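Acylneuraminate lyase (Mycoplasma synoviae, PDB 4N4P) belongs to the dihydrodipicolinate synthetase family, whose members fold as a TIM barrel followed by a group of C-terminal helices. Local coordinates at residues A13-F18 with S256-M261; K30-F35 with V266-T271; N242-D247 with E288-K293. All blocks are in the same frame, centred on the assembly; numbering follows the deposited sequence.

Interaction 1: A13-F18 with S256-M261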
loop_
_atom_site.group_PDB
_atom_site.type_symbol
_atom_site.label_atom_id
_atom_site.label_comp_id
_atom_site.label_asym_id
_atom_site.label_seq_id
_atom_site.Cartn_x
_atom_site.Cartn_y
_atom_site.Cartn_z
ATOM N N ALA A 13 15.488 -4.880 -23.708
ATOM C CA ALA A 13 15.934 -3.618 -23.129
ATOM C C ALA A 13 17.438 -3.741 -22.906
ATOM O O ALA A 13 17.907 -4.326 -21.918
ATOM C CB ALA A 13 15.197 -3.332 -21.829
ATOM N N MET A 14 18.185 -3.230 -23.867
ATOM C CA MET A 14 19.616 -3.503 -23.979
ATOM C C MET A 14 20.399 -3.031 -22.768
ATOM O O MET A 14 20.185 -1.937 -22.308
ATOM C CB MET A 14 20.182 -2.785 -25.205
ATOM C CG MET A 14 21.542 -3.355 -25.619
ATOM S SD MET A 14 22.246 -2.392 -26.951
ATOM C CE MET A 14 22.943 -1.010 -26.073
ATOM N N VAL A 15 21.303 -3.879 -22.287
ATOM C CA VAL A 15 22.268 -3.484 -21.263
ATOM C C VAL A 15 23.305 -2.541 -21.887
ATOM O O VAL A 15 23.596 -2.631 -23.084
ATOM C CB VAL A 15 22.947 -4.717 -20.614
ATOM C CG1 VAL A 15 21.890 -5.543 -19.881
ATOM C CG2 VAL A 15 23.685 -5.588 -21.669
ATOM N N THR A 16 23.863 -1.660 -21.071
ATOM C CA THR A 16 24.945 -0.771 -21.520
ATOM C C THR A 16 26.318 -1.243 -20.988
ATOM O O THR A 16 26.557 -1.182 -19.796
ATOM C CB THR A 16 24.665 0.718 -21.124
ATOM O OG1 THR A 16 23.359 1.103 -21.584
ATOM C CG2 THR A 16 25.712 1.648 -21.766
ATOM N N PRO A 17 27.221 -1.720 -21.874
ATOM C CA PRO A 17 28.509 -2.191 -21.371
ATOM C C PRO A 17 29.384 -1.115 -20.738
ATOM O O PRO A 17 29.591 -0.048 -21.316
ATOM C CB PRO A 17 29.178 -2.764 -22.627
ATOM C CG PRO A 17 28.010 -3.247 -23.419
ATOM C CD PRO A 17 27.067 -2.070 -23.295
ATOM N N PHE A 18 29.873 -1.395 -19.536
ATOM C CA PHE A 18 30.890 -0.542 -18.933
ATOM C C PHE A 18 32.088 -1.391 -18.584
ATOM O O PHE A 18 31.951 -2.578 -18.320
ATOM C CB PHE A 18 30.391 0.105 -17.637
ATOM C CG PHE A 18 29.118 0.894 -17.783
ATOM C CD1 PHE A 18 29.092 2.097 -18.486
ATOM C CD2 PHE A 18 27.947 0.445 -17.179
ATOM C CE1 PHE A 18 27.909 2.826 -18.597
ATOM C CE2 PHE A 18 26.774 1.165 -17.272
ATOM C CZ PHE A 18 26.744 2.352 -17.997
ATOM N N SER A 256 23.675 -10.128 -13.951
ATOM C CA SER A 256 23.420 -11.467 -14.466
ATOM C C SER A 256 23.338 -11.477 -15.983
ATOM O O SER A 256 23.920 -12.360 -16.642
ATOM C CB SER A 256 22.115 -12.007 -13.887
ATOM O OG SER A 256 22.233 -12.182 -12.489
ATOM N N LEU A 257 22.603 -10.521 -16.540
ATOM C CA LEU A 257 22.525 -10.425 -18.014
ATOM C C LEU A 257 23.930 -10.241 -18.611
ATOM O O LEU A 257 24.303 -10.901 -19.581
ATOM C CB LEU A 257 21.606 -9.284 -18.458
ATOM C CG LEU A 257 20.112 -9.445 -18.120
ATOM C CD1 LEU A 257 19.344 -8.132 -18.495
ATOM C CD2 LEU A 257 19.534 -10.638 -18.852
ATOM N N LYS A 258 24.706 -9.338 -18.020
ATOM C CA LYS A 258 26.047 -9.066 -18.551
ATOM C C LYS A 258 26.935 -10.294 -18.424
ATOM O O LYS A 258 27.627 -10.654 -19.374
ATOM C CB LYS A 258 26.657 -7.828 -17.883
ATOM C CG LYS A 258 26.075 -6.518 -18.477
ATOM C CD LYS A 258 26.472 -5.294 -17.678
ATOM C CE LYS A 258 25.804 -4.041 -18.277
ATOM N NZ LYS A 258 26.332 -2.718 -17.709
ATOM N N ALA A 259 26.858 -10.978 -17.285
ATOM C CA ALA A 259 27.637 -12.203 -17.077
ATOM C C ALA A 259 27.299 -13.305 -18.070
ATOM O O ALA A 259 28.186 -14.036 -18.554
ATOM C CB ALA A 259 27.461 -12.710 -15.646
ATOM N N ILE A 260 26.006 -13.433 -18.369
ATOM C CA ILE A 260 25.560 -14.423 -19.358
ATOM C C ILE A 260 26.123 -14.082 -20.724
ATOM O O ILE A 260 26.652 -14.946 -21.419
ATOM C CB ILE A 260 24.028 -14.590 -19.355
ATOM C CG1 ILE A 260 23.605 -15.227 -18.019
ATOM C CG2 ILE A 260 23.565 -15.453 -20.568
ATOM C CD1 ILE A 260 22.081 -15.106 -17.706
ATOM N N MET A 261 26.038 -12.812 -21.096
ATOM C CA MET A 261 26.636 -12.379 -22.351
ATOM C C MET A 261 28.129 -12.656 -22.384
ATOM O O MET A 261 28.608 -13.235 -23.367
ATOM C CB MET A 261 26.328 -10.918 -22.635
ATOM C CG MET A 261 24.866 -10.712 -22.960
ATOM S SD MET A 261 24.614 -9.021 -23.493
ATOM C CE MET A 261 22.819 -8.898 -23.538
#
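K258 NZ is gripped by several acceptors, and the one within this contact is T16 O, at 2.6 Å. The ammonium lies above the carbonyl plane of T16, 42° out of it, and the C=O...N angle is 138°. Outside the two segments the same nitrogen bonds to Y270 O and forms a salt bridge with E53. Two carbonyls and one carboxylate therefore hold a buried charge, which probably helps to keep the amine protonated. The lysine reaches this point because its chain is extended beyond CG. On the way K258 CE passes V15 CB at 3.8 Å. K258 NZ ends 3.6 Å from F18 CD2, approaching the ring obliquely.

V15 makes the apolar part of the contact with its two methyls. V15 CG1 lies 3.9 Å from L257 CD1, where the side chains cross at a slant. CG1 is anti to the carbonyl carbon (chi1 -64°), which puts CG2 between the backbone N and the carbonyl carbon. V15 CG2 meets M261 CE tip to tip at 3.9 Å. T16 OG1 is hydrogen-bonded to G52 O. All the residues that touch here are buried. The loop segment 13-18 follows strand 9-12, the first strand of the barrel, and helix 253-263 comes from the C-terminal helices. The contact packs such a helix against the loop that leaves the C-terminal end of a TIM-barrel strand.

Interaction 2: K30-F35 with V266-T271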
loop_
_atom_site.group_PDB
_atom_site.type_symbol
_atom_site.label_atom_id
_atom_site.label_comp_id
_atom_site.label_asym_id
_atom_site.label_seq_id
_atom_site.Cartn_x
_atom_site.Cartn_y
_atom_site.Cartn_z
ATOM N N LYS A 30 28.770 -2.334 -29.500
ATOM C CA LYS A 30 28.606 -2.958 -30.805
ATOM C C LYS A 30 28.477 -4.477 -30.705
ATOM O O LYS A 30 27.654 -5.079 -31.409
ATOM C CB LYS A 30 29.737 -2.572 -31.771
ATOM C CG LYS A 30 30.092 -1.069 -31.802
ATOM C CD LYS A 30 29.312 -0.338 -32.892
ATOM C CE LYS A 30 29.827 1.051 -33.168
ATOM N NZ LYS A 30 30.465 1.253 -34.523
ATOM N N GLU A 31 29.256 -5.103 -29.820
ATOM C CA GLU A 31 29.163 -6.563 -29.670
ATOM C C GLU A 31 27.806 -6.979 -29.098
ATOM O O GLU A 31 27.258 -7.988 -29.501
ATOM C CB GLU A 31 30.268 -7.119 -28.772
ATOM C CG GLU A 31 31.679 -7.001 -29.362
ATOM C CD GLU A 31 32.692 -7.829 -28.587
ATOM O OE1 GLU A 31 32.324 -8.885 -28.004
ATOM O OE2 GLU A 31 33.876 -7.424 -28.573
ATOM N N VAL A 32 27.289 -6.224 -28.139
ATOM C CA VAL A 32 25.966 -6.544 -27.592
ATOM C C VAL A 32 24.903 -6.432 -28.689
ATOM O O VAL A 32 24.028 -7.273 -28.783
ATOM C CB VAL A 32 25.616 -5.646 -26.396
ATOM C CG1 VAL A 32 24.111 -5.671 -26.081
ATOM C CG2 VAL A 32 26.463 -6.074 -25.179
ATOM N N VAL A 33 24.961 -5.368 -29.490
ATOM C CA VAL A 33 23.991 -5.209 -30.595
ATOM C C VAL A 33 24.052 -6.414 -31.538
ATOM O O VAL A 33 23.019 -7.027 -31.853
ATOM C CB VAL A 33 24.162 -3.854 -31.351
ATOM C CG1 VAL A 33 23.249 -3.790 -32.634
ATOM C CG2 VAL A 33 23.841 -2.681 -30.436
ATOM N N ASN A 34 25.258 -6.794 -31.984
ATOM C CA ASN A 34 25.376 -7.962 -32.853
ATOM C C ASN A 34 24.836 -9.233 -32.220
ATOM O O ASN A 34 24.214 -10.041 -32.896
ATOM C CB ASN A 34 26.829 -8.190 -33.304
ATOM C CG ASN A 34 27.372 -7.071 -34.199
ATOM O OD1 ASN A 34 26.640 -6.262 -34.776
ATOM N ND2 ASN A 34 28.701 -7.050 -34.334
ATOM N N PHE A 35 25.100 -9.435 -30.927
ATOM C CA PHE A 35 24.607 -10.609 -30.217
ATOM C C PHE A 35 23.065 -10.632 -30.261
ATOM O O PHE A 35 22.447 -11.662 -30.585
ATOM C CB PHE A 35 25.124 -10.579 -28.765
ATOM C CG PHE A 35 24.600 -11.691 -27.898
ATOM C CD1 PHE A 35 25.044 -12.995 -28.067
ATOM C CD2 PHE A 35 23.676 -11.408 -26.877
ATOM C CE1 PHE A 35 24.573 -14.023 -27.232
ATOM C CE2 PHE A 35 23.208 -12.408 -26.053
ATOM C CZ PHE A 35 23.659 -13.719 -26.224
ATOM N N VAL A 266 30.666 -12.435 -25.402
ATOM C CA VAL A 266 30.252 -11.077 -25.750
ATOM C C VAL A 266 30.844 -10.111 -24.723
ATOM O O VAL A 266 30.668 -10.286 -23.522
ATOM C CB VAL A 266 28.691 -10.953 -25.777
ATOM C CG1 VAL A 266 28.243 -9.528 -26.146
ATOM C CG2 VAL A 266 28.096 -11.966 -26.752
ATOM N N ASP A 267 31.549 -9.100 -25.202
ATOM C CA ASP A 267 32.234 -8.143 -24.339
ATOM C C ASP A 267 31.234 -7.153 -23.729
ATOM O O ASP A 267 31.313 -5.941 -23.949
ATOM C CB ASP A 267 33.322 -7.426 -25.160
ATOM C CG ASP A 267 34.422 -6.798 -24.313
ATOM O OD1 ASP A 267 34.465 -6.973 -23.079
ATOM O OD2 ASP A 267 35.298 -6.126 -24.925
ATOM N N ALA A 268 30.305 -7.679 -22.925
ATOM C CA ALA A 268 29.213 -6.901 -22.367
ATOM C C ALA A 268 29.578 -6.074 -21.143
ATOM O O ALA A 268 28.780 -5.249 -20.695
ATOM C CB ALA A 268 28.016 -7.828 -22.037
ATOM N N GLY A 269 30.761 -6.319 -20.576
ATOM C CA GLY A 269 31.262 -5.501 -19.471
ATOM C C GLY A 269 30.507 -5.671 -18.168
ATOM O O GLY A 269 29.978 -6.749 -17.889
ATOM N N TYR A 270 30.514 -4.618 -17.359
ATOM C CA TYR A 270 29.983 -4.646 -15.992
ATOM C C TYR A 270 28.987 -3.529 -15.753
ATOM O O TYR A 270 28.859 -2.596 -16.558
ATOM C CB TYR A 270 31.144 -4.596 -14.964
ATOM C CG TYR A 270 32.049 -5.809 -15.128
ATOM C CD1 TYR A 270 31.868 -6.936 -14.336
ATOM C CD2 TYR A 270 33.015 -5.864 -16.142
ATOM C CE1 TYR A 270 32.648 -8.073 -14.504
ATOM C CE2 TYR A 270 33.798 -7.009 -16.328
ATOM C CZ TYR A 270 33.606 -8.099 -15.499
ATOM O OH TYR A 270 34.376 -9.227 -15.665
ATOM N N THR A 271 28.278 -3.624 -14.637
ATOM C CA THR A 271 27.408 -2.552 -14.185
ATOM C C THR A 271 28.229 -1.442 -13.569
ATOM O O THR A 271 29.372 -1.658 -13.197
ATOM C CB THR A 271 26.375 -3.057 -13.154
ATOM O OG1 THR A 271 27.042 -3.606 -12.002
ATOM C CG2 THR A 271 25.513 -4.142 -13.800
#
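An inverse gamma turn centred on D267 docks on helix 26-39 through the carboxylate of E31 and the side chain of V266. The turn is closed by A268 N bonding to V266 O at 2.7 Å. Its central amide, D267 N, gives a hydrogen bond to E31 OE1 at 2.9 Å, with an N-H...O angle of 162°. The donor comes from above the carboxylate plane, 54° out of it. The other oxygen, E31 OE2, stands 4.1 Å from D267 OD2. These like charges may raise the affinity of one group for a proton. H25 NE2 is hydrogen-bonded to D267 OD2, which may offset part of that repulsion.

V266 supplies the apolar part and spreads its two methyls over the helix. V266 CG2 lies 3.5 Å from F35 CD1, and the two side chains cross at about a right angle. F35 directs its CG anti to the backbone N (chi1 176°), which carries the ring to this methyl. V266 CG1 is 4.0 Å from V32 CG2. The same V32 CG2 touches A268 CB at 3.9 Å. M261 also covers V32 and A268. Here the connection between two C-terminal helices, 253-263 and 280-294, lies across the first helix of the TIM barrel's outer layer.

Interaction 3: N242-D247 with E288-K293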
loop_
_atom_site.group_PDB
_atom_site.type_symbol
_atom_site.label_atom_id
_atom_site.label_comp_id
_atom_site.label_asym_id
_atom_site.label_seq_id
_atom_site.Cartn_x
_atom_site.Cartn_y
_atom_site.Cartn_z
ATOM N N ASN A 242 8.971 -18.232 -16.567
ATOM C CA ASN A 242 8.906 -17.480 -15.307
ATOM C C ASN A 242 9.800 -18.099 -14.253
ATOM O O ASN A 242 10.318 -17.392 -13.413
ATOM C CB ASN A 242 7.459 -17.353 -14.840
ATOM C CG ASN A 242 6.671 -16.344 -15.719
ATOM O OD1 ASN A 242 7.225 -15.799 -16.677
ATOM N ND2 ASN A 242 5.408 -16.091 -15.378
ATOM N N ASP A 243 10.023 -19.411 -14.355
ATOM C CA ASP A 243 11.049 -20.066 -13.527
ATOM C C ASP A 243 12.383 -19.394 -13.836
ATOM O O ASP A 243 13.147 -19.039 -12.927
ATOM C CB ASP A 243 11.161 -21.565 -13.845
ATOM C CG ASP A 243 10.052 -22.398 -13.235
ATOM O OD1 ASP A 243 9.256 -21.906 -12.414
ATOM O OD2 ASP A 243 9.998 -23.575 -13.591
ATOM N N TYR A 244 12.642 -19.224 -15.125
ATOM C CA TYR A 244 13.878 -18.593 -15.614
ATOM C C TYR A 244 14.030 -17.184 -15.075
ATOM O O TYR A 244 15.087 -16.825 -14.569
ATOM C CB TYR A 244 13.916 -18.599 -17.149
ATOM C CG TYR A 244 14.636 -17.431 -17.798
ATOM C CD1 TYR A 244 16.036 -17.294 -17.715
ATOM C CD2 TYR A 244 13.905 -16.456 -18.528
ATOM C CE1 TYR A 244 16.698 -16.200 -18.329
ATOM C CE2 TYR A 244 14.546 -15.390 -19.163
ATOM C CZ TYR A 244 15.938 -15.254 -19.050
ATOM O OH TYR A 244 16.574 -14.194 -19.662
ATOM N N VAL A 245 12.971 -16.383 -15.181
ATOM C CA VAL A 245 13.062 -15.000 -14.706
ATOM C C VAL A 245 13.408 -14.950 -13.220
ATOM O O VAL A 245 14.325 -14.232 -12.826
ATOM C CB VAL A 245 11.783 -14.193 -14.993
ATOM C CG1 VAL A 245 11.955 -12.751 -14.487
ATOM C CG2 VAL A 245 11.471 -14.193 -16.532
ATOM N N LEU A 246 12.692 -15.719 -12.396
ATOM C CA LEU A 246 12.958 -15.742 -10.959
ATOM C C LEU A 246 14.389 -16.251 -10.636
ATOM O O LEU A 246 15.080 -15.704 -9.741
ATOM C CB LEU A 246 11.899 -16.597 -10.242
ATOM C CG LEU A 246 10.522 -15.918 -10.258
ATOM C CD1 LEU A 246 9.463 -16.742 -9.524
ATOM C CD2 LEU A 246 10.615 -14.510 -9.678
ATOM N N ASP A 247 14.833 -17.264 -11.375
ATOM C CA ASP A 247 16.198 -17.790 -11.181
ATOM C C ASP A 247 17.204 -16.716 -11.579
ATOM O O ASP A 247 18.199 -16.481 -10.872
ATOM C CB ASP A 247 16.427 -19.097 -11.986
ATOM C CG ASP A 247 15.980 -20.342 -11.240
ATOM O OD1 ASP A 247 15.775 -20.296 -10.017
ATOM O OD2 ASP A 247 15.903 -21.402 -11.874
ATOM N N GLU A 288 26.399 -19.618 -15.793
ATOM C CA GLU A 288 26.373 -21.000 -16.279
ATOM C C GLU A 288 25.116 -21.715 -15.864
ATOM O O GLU A 288 24.524 -22.388 -16.671
ATOM C CB GLU A 288 27.542 -21.809 -15.730
ATOM C CG GLU A 288 28.885 -21.345 -16.214
ATOM C CD GLU A 288 29.984 -22.188 -15.573
ATOM O OE1 GLU A 288 30.294 -21.969 -14.392
ATOM O OE2 GLU A 288 30.506 -23.078 -16.245
ATOM N N PHE A 289 24.728 -21.572 -14.600
ATOM C CA PHE A 289 23.472 -22.160 -14.083
ATOM C C PHE A 289 22.275 -21.765 -14.953
ATOM O O PHE A 289 21.523 -22.630 -15.429
ATOM C CB PHE A 289 23.251 -21.752 -12.608
ATOM C CG PHE A 289 21.826 -21.912 -12.109
ATOM C CD1 PHE A 289 21.228 -23.162 -12.010
ATOM C CD2 PHE A 289 21.097 -20.785 -11.702
ATOM C CE1 PHE A 289 19.900 -23.299 -11.580
ATOM C CE2 PHE A 289 19.778 -20.902 -11.239
ATOM C CZ PHE A 289 19.174 -22.171 -11.176
ATOM N N ILE A 290 22.099 -20.463 -15.163
ATOM C CA ILE A 290 20.989 -19.995 -16.043
ATOM C C ILE A 290 21.095 -20.555 -17.465
ATOM O O ILE A 290 20.097 -21.032 -18.034
ATOM C CB ILE A 290 20.910 -18.470 -16.088
ATOM C CG1 ILE A 290 20.678 -17.880 -14.673
ATOM C CG2 ILE A 290 19.811 -17.969 -17.155
ATOM C CD1 ILE A 290 19.332 -18.267 -14.003
ATOM N N THR A 291 22.278 -20.419 -18.054
ATOM C CA THR A 291 22.542 -20.872 -19.427
ATOM C C THR A 291 22.235 -22.359 -19.624
ATOM O O THR A 291 21.520 -22.735 -20.571
ATOM C CB THR A 291 24.010 -20.547 -19.849
ATOM O OG1 THR A 291 24.190 -19.131 -19.876
ATOM C CG2 THR A 291 24.337 -21.099 -21.218
ATOM N N ASP A 292 22.783 -23.200 -18.752
ATOM C CA ASP A 292 22.607 -24.640 -18.882
ATOM C C ASP A 292 21.166 -25.055 -18.615
ATOM O O ASP A 292 20.661 -25.978 -19.262
ATOM C CB ASP A 292 23.541 -25.418 -17.931
ATOM C CG ASP A 292 25.010 -25.167 -18.221
ATOM O OD1 ASP A 292 25.316 -24.737 -19.363
ATOM O OD2 ASP A 292 25.847 -25.366 -17.295
ATOM N N LYS A 293 20.508 -24.400 -17.663
ATOM C CA LYS A 293 19.123 -24.771 -17.324
ATOM C C LYS A 293 18.118 -24.330 -18.385
ATOM O O LYS A 293 17.178 -25.088 -18.732
ATOM C CB LYS A 293 18.708 -24.233 -15.936
ATOM C CG LYS A 293 17.295 -24.693 -15.482
ATOM C CD LYS A 293 17.070 -24.387 -13.990
ATOM C CE LYS A 293 15.687 -24.827 -13.512
ATOM N NZ LYS A 293 15.529 -24.303 -12.098
#
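D247 OD2 takes two partners near the protein surface. K293 NZ forms a salt bridge with D247 OD2 at 2.9 Å, coming nearly along the C-O axis. Y294 OH, just beyond the segment, is hydrogen-bonded to the same oxygen. K293 reaches across because its CG is anti to the backbone N (chi1 -175°) and the chain beyond is extended. F289 borders the pair, with F289 CZ 3.4 Å from D247 OD2. Its ring plane is turned 58° from the carboxylate.

Helices 231-248 and 280-294 belong to the helical part that follows the barrel strands. Their short segments run antiparallel at 172°, with axes 10.7 Å apart. I290 packs between Y244 and D247. I290 CD1 touches D247 CB at 3.6 Å, and I290 CG2 meets the edge of the Y244 ring, in plane, 3.8 Å from Y244 CE1.

The hydroxyl of Y244 is hydrogen-bonded to T211 O, and the backbone D247 O is bonded by S250 OG. On helix 231-248, D243 OD1 forms a salt bridge with R178 of the second subunit.

Interactions 1 and 2 are neighbours, their centres 6 Å apart. The loop 266-271 of interaction 2 runs beside the loop 13-18 of interaction 1. F18 O lies 2.7 Å from Y270 N, a probable hydrogen bond. K258 NZ also ties the two together, 2.8 Å from Y270 O, a probable hydrogen bond. M14 CG packs 3.5 Å from V32 CG1. Interaction 3 lies further out, its centre 15 Å from that of interaction 1. Helix 253-263 joins the two, with I260 CD1 3.7 Å from I290 CG2. Interactions 2 and 3 do not touch, and their nearest atoms are about 8 Å apart. Together the contacts run from the barrel to the C-terminal helices beside the second subunit.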